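Local coordinates for protein phospholipase A1 (Streptomyces albidoflavus, PDB 4HYQ) that hydrolyses the sn-1 acyl ester of glycerophospholipids, probably with a serine nucleophile as in other GDSL/SGNH hydrolases, at residues S54-S59 with L78-N83; G4-G9 with S47-A52. All blocks are in the same frame, centred on the assembly; numbering follows the deposited sequence.

Interaction 1 (S54-S59 with L78-N83)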
ATOM      1  N   SER A  54      -2.032  -6.823  -7.354  1.00  9.89           N
ATOM      2  CA  SER A  54      -3.133  -5.877  -7.235  1.00  9.51           C
ATOM      3  C   SER A  54      -4.354  -6.600  -6.670  1.00 11.60           C
ATOM      4  O   SER A  54      -4.698  -7.690  -7.127  1.00 13.50           O
ATOM      5  CB  SER A  54      -3.481  -5.290  -8.612  1.00 10.70           C
ATOM      6  OG  SER A  54      -4.584  -4.402  -8.507  1.00 11.78           O
ATOM      7  N   GLY A  55      -5.002  -5.998  -5.678  1.00 11.34           N
ATOM      8  CA  GLY A  55      -6.185  -6.602  -5.084  1.00 11.25           C
ATOM      9  C   GLY A  55      -5.948  -7.604  -3.955  1.00 10.31           C
ATOM     10  O   GLY A  55      -6.908  -8.120  -3.368  1.00 11.79           O
ATOM     11  N   ALA A  56      -4.687  -7.864  -3.631  1.00  8.22           N
ATOM     12  CA  ALA A  56      -4.359  -8.843  -2.592  1.00  8.56           C
ATOM     13  C   ALA A  56      -4.910  -8.512  -1.215  1.00  9.24           C
ATOM     14  O   ALA A  56      -4.914  -7.348  -0.805  1.00  8.94           O
ATOM     15  CB  ALA A  56      -2.838  -9.011  -2.490  1.00  9.23           C
ATOM     16  N   VAL A  57      -5.378  -9.543  -0.508  1.00  8.93           N
ATOM     17  CA  VAL A  57      -5.847  -9.380   0.864  1.00  9.04           C
ATOM     18  C   VAL A  57      -4.880 -10.204   1.706  1.00  9.16           C
ATOM     19  O   VAL A  57      -4.043 -10.928   1.160  1.00  6.49           O
ATOM     20  CB  VAL A  57      -7.292  -9.869   1.083  1.00  9.02           C
ATOM     21  CG1 VAL A  57      -8.250  -8.907   0.369  1.00 12.20           C
ATOM     22  CG2 VAL A  57      -7.465 -11.299   0.600  1.00 11.26           C
ATOM     23  N   THR A  58      -4.975 -10.098   3.024  1.00  9.64           N
ATOM     24  CA  THR A  58      -4.033 -10.826   3.863  1.00 10.54           C
ATOM     25  C   THR A  58      -3.995 -12.323   3.596  1.00 11.24           C
ATOM     26  O   THR A  58      -2.917 -12.915   3.586  1.00 11.24           O
ATOM     27  CB  THR A  58      -4.295 -10.594   5.366  1.00 10.23           C
ATOM     28  OG1 THR A  58      -5.640 -10.952   5.686  1.00 10.53           O
ATOM     29  CG2 THR A  58      -4.054  -9.125   5.736  1.00 11.01           C
ATOM     30  N   SER A  59      -5.145 -12.948   3.368  1.00 12.12           N
ATOM     31  CA  SER A  59      -5.125 -14.384   3.123  1.00 13.27           C
ATOM     32  C   SER A  59      -4.394 -14.714   1.819  1.00 14.27           C
ATOM     33  O   SER A  59      -3.833 -15.803   1.688  1.00 13.89           O
ATOM     34  CB  SER A  59      -6.548 -14.973   3.120  1.00 16.06           C
ATOM     35  OG  SER A  59      -7.337 -14.490   2.057  1.00 19.33           O
ATOM     36  N   LEU A  78       6.501  -5.032   2.428  1.00  8.14           N
ATOM     37  CA  LEU A  78       5.098  -5.407   2.405  1.00 10.11           C
ATOM     38  C   LEU A  78       4.115  -4.258   2.550  1.00  8.96           C
ATOM     39  O   LEU A  78       4.330  -3.361   3.364  1.00  9.65           O
ATOM     40  CB  LEU A  78       4.810  -6.386   3.558  1.00 10.24           C
ATOM     41  CG  LEU A  78       3.368  -6.786   3.918  1.00  9.55           C
ATOM     42  CD1 LEU A  78       2.824  -7.735   2.845  1.00  9.01           C
ATOM     43  CD2 LEU A  78       3.340  -7.502   5.269  1.00 11.29           C
ATOM     44  N   THR A  79       3.063  -4.267   1.725  1.00  9.77           N
ATOM     45  CA  THR A  79       1.945  -3.336   1.910  1.00  8.08           C
ATOM     46  C   THR A  79       0.736  -4.256   1.870  1.00  9.07           C
ATOM     47  O   THR A  79       0.560  -5.016   0.917  1.00  9.45           O
ATOM     48  CB  THR A  79       1.776  -2.213   0.838  1.00  8.34           C
ATOM     49  OG1 THR A  79       1.722  -2.769  -0.485  1.00  9.36           O
ATOM     50  CG2 THR A  79       2.908  -1.208   0.955  1.00  7.97           C
ATOM     51  N   ILE A  80      -0.088  -4.216   2.906  1.00  8.06           N
ATOM     52  CA  ILE A  80      -1.264  -5.086   2.932  1.00  8.00           C
ATOM     53  C   ILE A  80      -2.264  -4.642   4.007  1.00  8.85           C
ATOM     54  O   ILE A  80      -1.890  -3.991   4.997  1.00  8.80           O
ATOM     55  CB  ILE A  80      -0.828  -6.575   3.146  1.00  6.90           C
ATOM     56  CG1 ILE A  80      -1.958  -7.520   2.726  1.00  7.62           C
ATOM     57  CG2 ILE A  80      -0.473  -6.832   4.620  1.00  6.76           C
ATOM     58  CD1 ILE A  80      -2.170  -7.564   1.214  1.00  8.54           C
ATOM     59  N   GLY A  81      -3.545  -4.944   3.783  1.00  7.58           N
ATOM     60  CA  GLY A  81      -4.572  -4.588   4.748  1.00  9.46           C
ATOM     61  C   GLY A  81      -5.660  -3.680   4.203  1.00  9.94           C
ATOM     62  O   GLY A  81      -6.812  -3.780   4.620  1.00 10.85           O
ATOM     63  N   GLY A  82      -5.298  -2.785   3.284  1.00  9.60           N
ATOM     64  CA  GLY A  82      -6.284  -1.882   2.710  1.00 10.14           C
ATOM     65  C   GLY A  82      -7.472  -2.611   2.089  1.00 11.56           C
ATOM     66  O   GLY A  82      -8.622  -2.221   2.299  1.00 12.52           O
ATOM     67  N   ASN A  83      -7.213  -3.667   1.325  1.00 11.31           N
ATOM     68  CA  ASN A  83      -8.309  -4.404   0.698  1.00 11.13           C
ATOM     69  C   ASN A  83      -9.094  -5.277   1.675  1.00 11.56           C
ATOM     70  O   ASN A  83     -10.279  -5.546   1.455  1.00 11.64           O
ATOM     71  CB  ASN A  83      -7.799  -5.242  -0.480  1.00 12.24           C
ATOM     72  CG  ASN A  83      -7.280  -4.375  -1.622  1.00 13.31           C
ATOM     73  OD1 ASN A  83      -7.973  -3.466  -2.094  1.00 14.98           O
ATOM     74  ND2 ASN A  83      -6.067  -4.655  -2.070  1.00 11.88           N
TER
HETATM   75  O   HOH W   1      -4.835  -3.627  -4.184  1.00 17.55           O
HETATM   76  O   HOH W   2      -4.500  -5.052   1.007  1.00 15.07           O
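Asn83 reaches across to Gly55 and Ala56, joining two loops of the SGNH hydrolase fold at the C-terminal ends of the strands of its parallel sheet. The loop after strand 73-79 carries the Gly-Gly-Asn-Asp block, and the other leads into helix 58-65. The tight side belongs to Ile80. With CG1 anti to the backbone N (chi1 -162°), its chain sets CD1 3.4 Å from Ala56 O and 4.0 Å from Ala56 CB, while CG1 meets Thr58 CG2. A branched aliphatic residue suits this buried spot, touched also by Val61 and Leu121. Thr58 gives its methyl to the isoleucine and its hydroxyl to Asp84. The other end, around Val57 and Asn83, is partly exposed. Val57 CG1 rests 3.8 Å from Asn83 CB, the two side chains crossing at about a right angle. Asn83 ND2 donates to Ala56 O over 3.2 Å; the acceptor lies near the amide plane, though the nitrogen stands above the carbonyl plane. Ala56 O also accepts from a water that in turn accepts from Gly81 N and Asn83 N, so that it bridges the two loops. Gly55 and Gly81 adopt backbone angles that would jam a side chain against the preceding carbonyl, which explains glycine at both places. A second water accepts from both Gly55 N and Asn83 ND2. In SGNH relatives the equivalent glycine N-H and asparagine amide help form the oxyanion hole, so this water probably occupies the site of the substrate's oxyanion. A bound pentaethylene glycol near Asn83, probably from the crystallisation liquor, is consistent with an accessible pocket. The water sits 2.8 Å from Gly55 N and 2.7 Å from Asn83 ND2.

Interaction 2 (G4-G9 with S47-A52)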
ATOM      1  N   GLY A   4      18.480 -12.618  -0.168  1.00 16.56           N
ATOM      2  CA  GLY A   4      17.419 -12.357  -1.110  1.00 14.15           C
ATOM      3  C   GLY A   4      16.453 -11.304  -0.644  1.00 13.25           C
ATOM      4  O   GLY A   4      16.271 -11.074   0.557  1.00 13.12           O
ATOM      5  N   TYR A   5      15.833 -10.650  -1.615  1.00 11.06           N
ATOM      6  CA  TYR A   5      14.828  -9.631  -1.331  1.00 10.60           C
ATOM      7  C   TYR A   5      13.501 -10.184  -1.838  1.00 10.81           C
ATOM      8  O   TYR A   5      13.414 -10.630  -2.989  1.00 11.25           O
ATOM      9  CB  TYR A   5      15.178  -8.332  -2.063  1.00 10.45           C
ATOM     10  CG  TYR A   5      14.068  -7.287  -2.080  1.00  9.44           C
ATOM     11  CD1 TYR A   5      13.219  -7.120  -0.983  1.00  9.51           C
ATOM     12  CD2 TYR A   5      13.898  -6.451  -3.178  1.00  9.76           C
ATOM     13  CE1 TYR A   5      12.215  -6.133  -0.982  1.00 10.26           C
ATOM     14  CE2 TYR A   5      12.911  -5.453  -3.185  1.00  9.03           C
ATOM     15  CZ  TYR A   5      12.084  -5.305  -2.096  1.00 10.71           C
ATOM     16  OH  TYR A   5      11.147  -4.304  -2.126  1.00 10.81           O
ATOM     17  N   VAL A   6      12.493 -10.206  -0.971  1.00  8.78           N
ATOM     18  CA  VAL A   6      11.165 -10.672  -1.369  1.00  9.29           C
ATOM     19  C   VAL A   6      10.213  -9.495  -1.159  1.00  9.71           C
ATOM     20  O   VAL A   6      10.146  -8.929  -0.071  1.00  9.19           O
ATOM     21  CB  VAL A   6      10.702 -11.893  -0.529  1.00  8.96           C
ATOM     22  CG1 VAL A   6       9.288 -12.310  -0.925  1.00 10.32           C
ATOM     23  CG2 VAL A   6      11.655 -13.081  -0.767  1.00 10.58           C
ATOM     24  N   ALA A   7       9.501  -9.114  -2.219  1.00  9.03           N
ATOM     25  CA  ALA A   7       8.551  -8.000  -2.162  1.00  8.07           C
ATOM     26  C   ALA A   7       7.118  -8.529  -2.198  1.00 10.12           C
ATOM     27  O   ALA A   7       6.644  -9.053  -3.213  1.00  9.86           O
ATOM     28  CB  ALA A   7       8.801  -7.035  -3.336  1.00  9.18           C
ATOM     29  N   LEU A   8       6.436  -8.368  -1.073  1.00  8.43           N
ATOM     30  CA  LEU A   8       5.067  -8.848  -0.878  1.00  9.31           C
ATOM     31  C   LEU A   8       4.049  -7.729  -0.887  1.00  9.40           C
ATOM     32  O   LEU A   8       4.382  -6.556  -0.727  1.00  9.11           O
ATOM     33  CB  LEU A   8       4.943  -9.499   0.504  1.00  9.69           C
ATOM     34  CG  LEU A   8       5.971 -10.543   0.933  1.00  9.27           C
ATOM     35  CD1 LEU A   8       5.820 -10.841   2.439  1.00  9.59           C
ATOM     36  CD2 LEU A   8       5.752 -11.814   0.108  1.00  9.58           C
ATOM     37  N   GLY A   9       2.786  -8.102  -1.036  1.00  9.10           N
ATOM     38  CA  GLY A   9       1.767  -7.085  -0.914  1.00  9.36           C
ATOM     39  C   GLY A   9       0.698  -6.941  -1.960  1.00  8.51           C
ATOM     40  O   GLY A   9       0.436  -7.844  -2.763  1.00  6.96           O
ATOM     41  N   SER A  47      19.056 -12.267  -4.710  1.00 17.96           N
ATOM     42  CA  SER A  47      17.912 -12.727  -5.494  1.00 16.06           C
ATOM     43  C   SER A  47      16.788 -11.725  -5.285  1.00 16.16           C
ATOM     44  O   SER A  47      16.793 -10.966  -4.311  1.00 15.67           O
ATOM     45  CB  SER A  47      17.452 -14.117  -5.053  1.00 16.34           C
ATOM     46  OG  SER A  47      17.058 -14.133  -3.693  1.00 18.11           O
ATOM     47  N   PHE A  48      15.837 -11.707  -6.207  1.00 14.92           N
ATOM     48  CA  PHE A  48      14.720 -10.778  -6.104  1.00 13.97           C
ATOM     49  C   PHE A  48      13.453 -11.483  -6.564  1.00 14.76           C
ATOM     50  O   PHE A  48      13.362 -11.923  -7.720  1.00 15.58           O
ATOM     51  CB  PHE A  48      15.002  -9.546  -6.973  1.00 13.22           C
ATOM     52  CG  PHE A  48      13.844  -8.593  -7.075  1.00 14.51           C
ATOM     53  CD1 PHE A  48      13.125  -8.236  -5.937  1.00 13.75           C
ATOM     54  CD2 PHE A  48      13.476  -8.049  -8.300  1.00 13.63           C
ATOM     55  CE1 PHE A  48      12.046  -7.348  -6.014  1.00 14.46           C
ATOM     56  CE2 PHE A  48      12.400  -7.160  -8.391  1.00 14.88           C
ATOM     57  CZ  PHE A  48      11.687  -6.809  -7.240  1.00 11.79           C
ATOM     58  N   ASP A  49      12.502 -11.639  -5.648  1.00 12.85           N
ATOM     59  CA  ASP A  49      11.226 -12.263  -5.977  1.00 13.43           C
ATOM     60  C   ASP A  49      10.140 -11.240  -5.692  1.00 12.11           C
ATOM     61  O   ASP A  49       9.905 -10.860  -4.550  1.00 13.47           O
ATOM     62  CB  ASP A  49      11.011 -13.523  -5.163  1.00 13.28           C
ATOM     63  CG  ASP A  49      12.001 -14.611  -5.528  1.00 18.91           C
ATOM     64  OD1 ASP A  49      11.970 -15.075  -6.685  1.00 19.56           O
ATOM     65  OD2 ASP A  49      12.817 -14.985  -4.666  1.00 19.42           O
ATOM     66  N   PHE A  50       9.491 -10.798  -6.764  1.00 11.15           N
ATOM     67  CA  PHE A  50       8.451  -9.769  -6.715  1.00 11.81           C
ATOM     68  C   PHE A  50       7.120 -10.498  -6.849  1.00 11.93           C
ATOM     69  O   PHE A  50       6.752 -10.918  -7.955  1.00 12.41           O
ATOM     70  CB  PHE A  50       8.696  -8.824  -7.902  1.00 11.62           C
ATOM     71  CG  PHE A  50       7.953  -7.518  -7.848  1.00  9.61           C
ATOM     72  CD1 PHE A  50       7.106  -7.190  -6.793  1.00  8.43           C
ATOM     73  CD2 PHE A  50       8.115  -6.607  -8.881  1.00 10.00           C
ATOM     74  CE1 PHE A  50       6.424  -5.958  -6.785  1.00  8.74           C
ATOM     75  CE2 PHE A  50       7.443  -5.379  -8.882  1.00  8.53           C
ATOM     76  CZ  PHE A  50       6.602  -5.059  -7.835  1.00  8.88           C
ATOM     77  N   VAL A  51       6.403 -10.666  -5.738  1.00 11.02           N
ATOM     78  CA  VAL A  51       5.142 -11.387  -5.778  1.00  9.97           C
ATOM     79  C   VAL A  51       3.895 -10.603  -5.364  1.00  8.32           C
ATOM     80  O   VAL A  51       2.806 -11.186  -5.222  1.00  8.08           O
ATOM     81  CB  VAL A  51       5.228 -12.701  -4.960  1.00 11.49           C
ATOM     82  CG1 VAL A  51       6.200 -13.654  -5.644  1.00 13.07           C
ATOM     83  CG2 VAL A  51       5.697 -12.412  -3.520  1.00 11.09           C
ATOM     84  N   ALA A  52       4.053  -9.291  -5.191  1.00  7.42           N
ATOM     85  CA  ALA A  52       2.926  -8.423  -4.854  1.00  8.10           C
ATOM     86  C   ALA A  52       1.862  -8.539  -5.955  1.00  9.28           C
ATOM     87  O   ALA A  52       2.188  -8.753  -7.127  1.00 10.38           O
ATOM     88  CB  ALA A  52       3.408  -6.968  -4.719  1.00  9.63           C
TER
HETATM   89  O   HOH W   3      14.494 -13.504  -3.085  1.00 13.34           O
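Tyr5 to Ala7 and Phe48 to Phe50 pair in parallel, the strand axes 4.6 Å apart and 8° from alignment, with Tyr5 N and Ala7 N donating to Ser47 O and Asp49 O, and Asp49 N and Val51 N donating back to Tyr5 O and Ala7 O. This is a beta-alpha-beta crossover of the flavodoxin-like alpha/beta SGNH fold, its helix 35-43 covering the face of Tyr5, Phe48, Ala7 and Phe50. The Tyr5 and Phe48 rings are tilted by only 16° but offset so far that they scarcely overlap, meeting at Tyr5 CD2 and Phe48 CD1, 3.4 Å apart. Both CB atoms leave the same face, and with CG anti to N (chi1 168° for Tyr5) the rings run alongside. Ala7 is small enough for its CB to sit at the edge of the Phe48 ring and 3.9 Å from Phe50 CD1. Replacing Tyr5 by an alanine would probably open a gap beside Phe48 and leave Ser77 OG without its phenol partner. On the other face Leu8 CD2 packs alongside Val51 CG2, while Gly4 suits its place because a CB would collide with Ser47 OG. One water donates to Tyr5 O and Asp49 OD2 and accepts from Ser47 OG, 2.7 Å away.

Overall arrangement
From the N terminus, strand 4-9 enters the sheet first; the chain then passes through helices 11-14 and 35-43 before strand 47-50 returns beside it, and interaction 2 closes that loop at the sheet's outermost strand. A few residues later the segment 54-59 begins, helix 58-65 and strand 73-79 follow, and interaction 1 closes the second, shorter loop. The two are in series, neither nested nor crossed. They share the sheet, since strands 4-9 and 73-79 are neighbours in it, and they touch where Ala56 CB meets Gly9 O at 3.5 Å. Interaction 2 thus builds the sheet's edge, whereas interaction 1 joins the loops at the C-terminal ends of its strands.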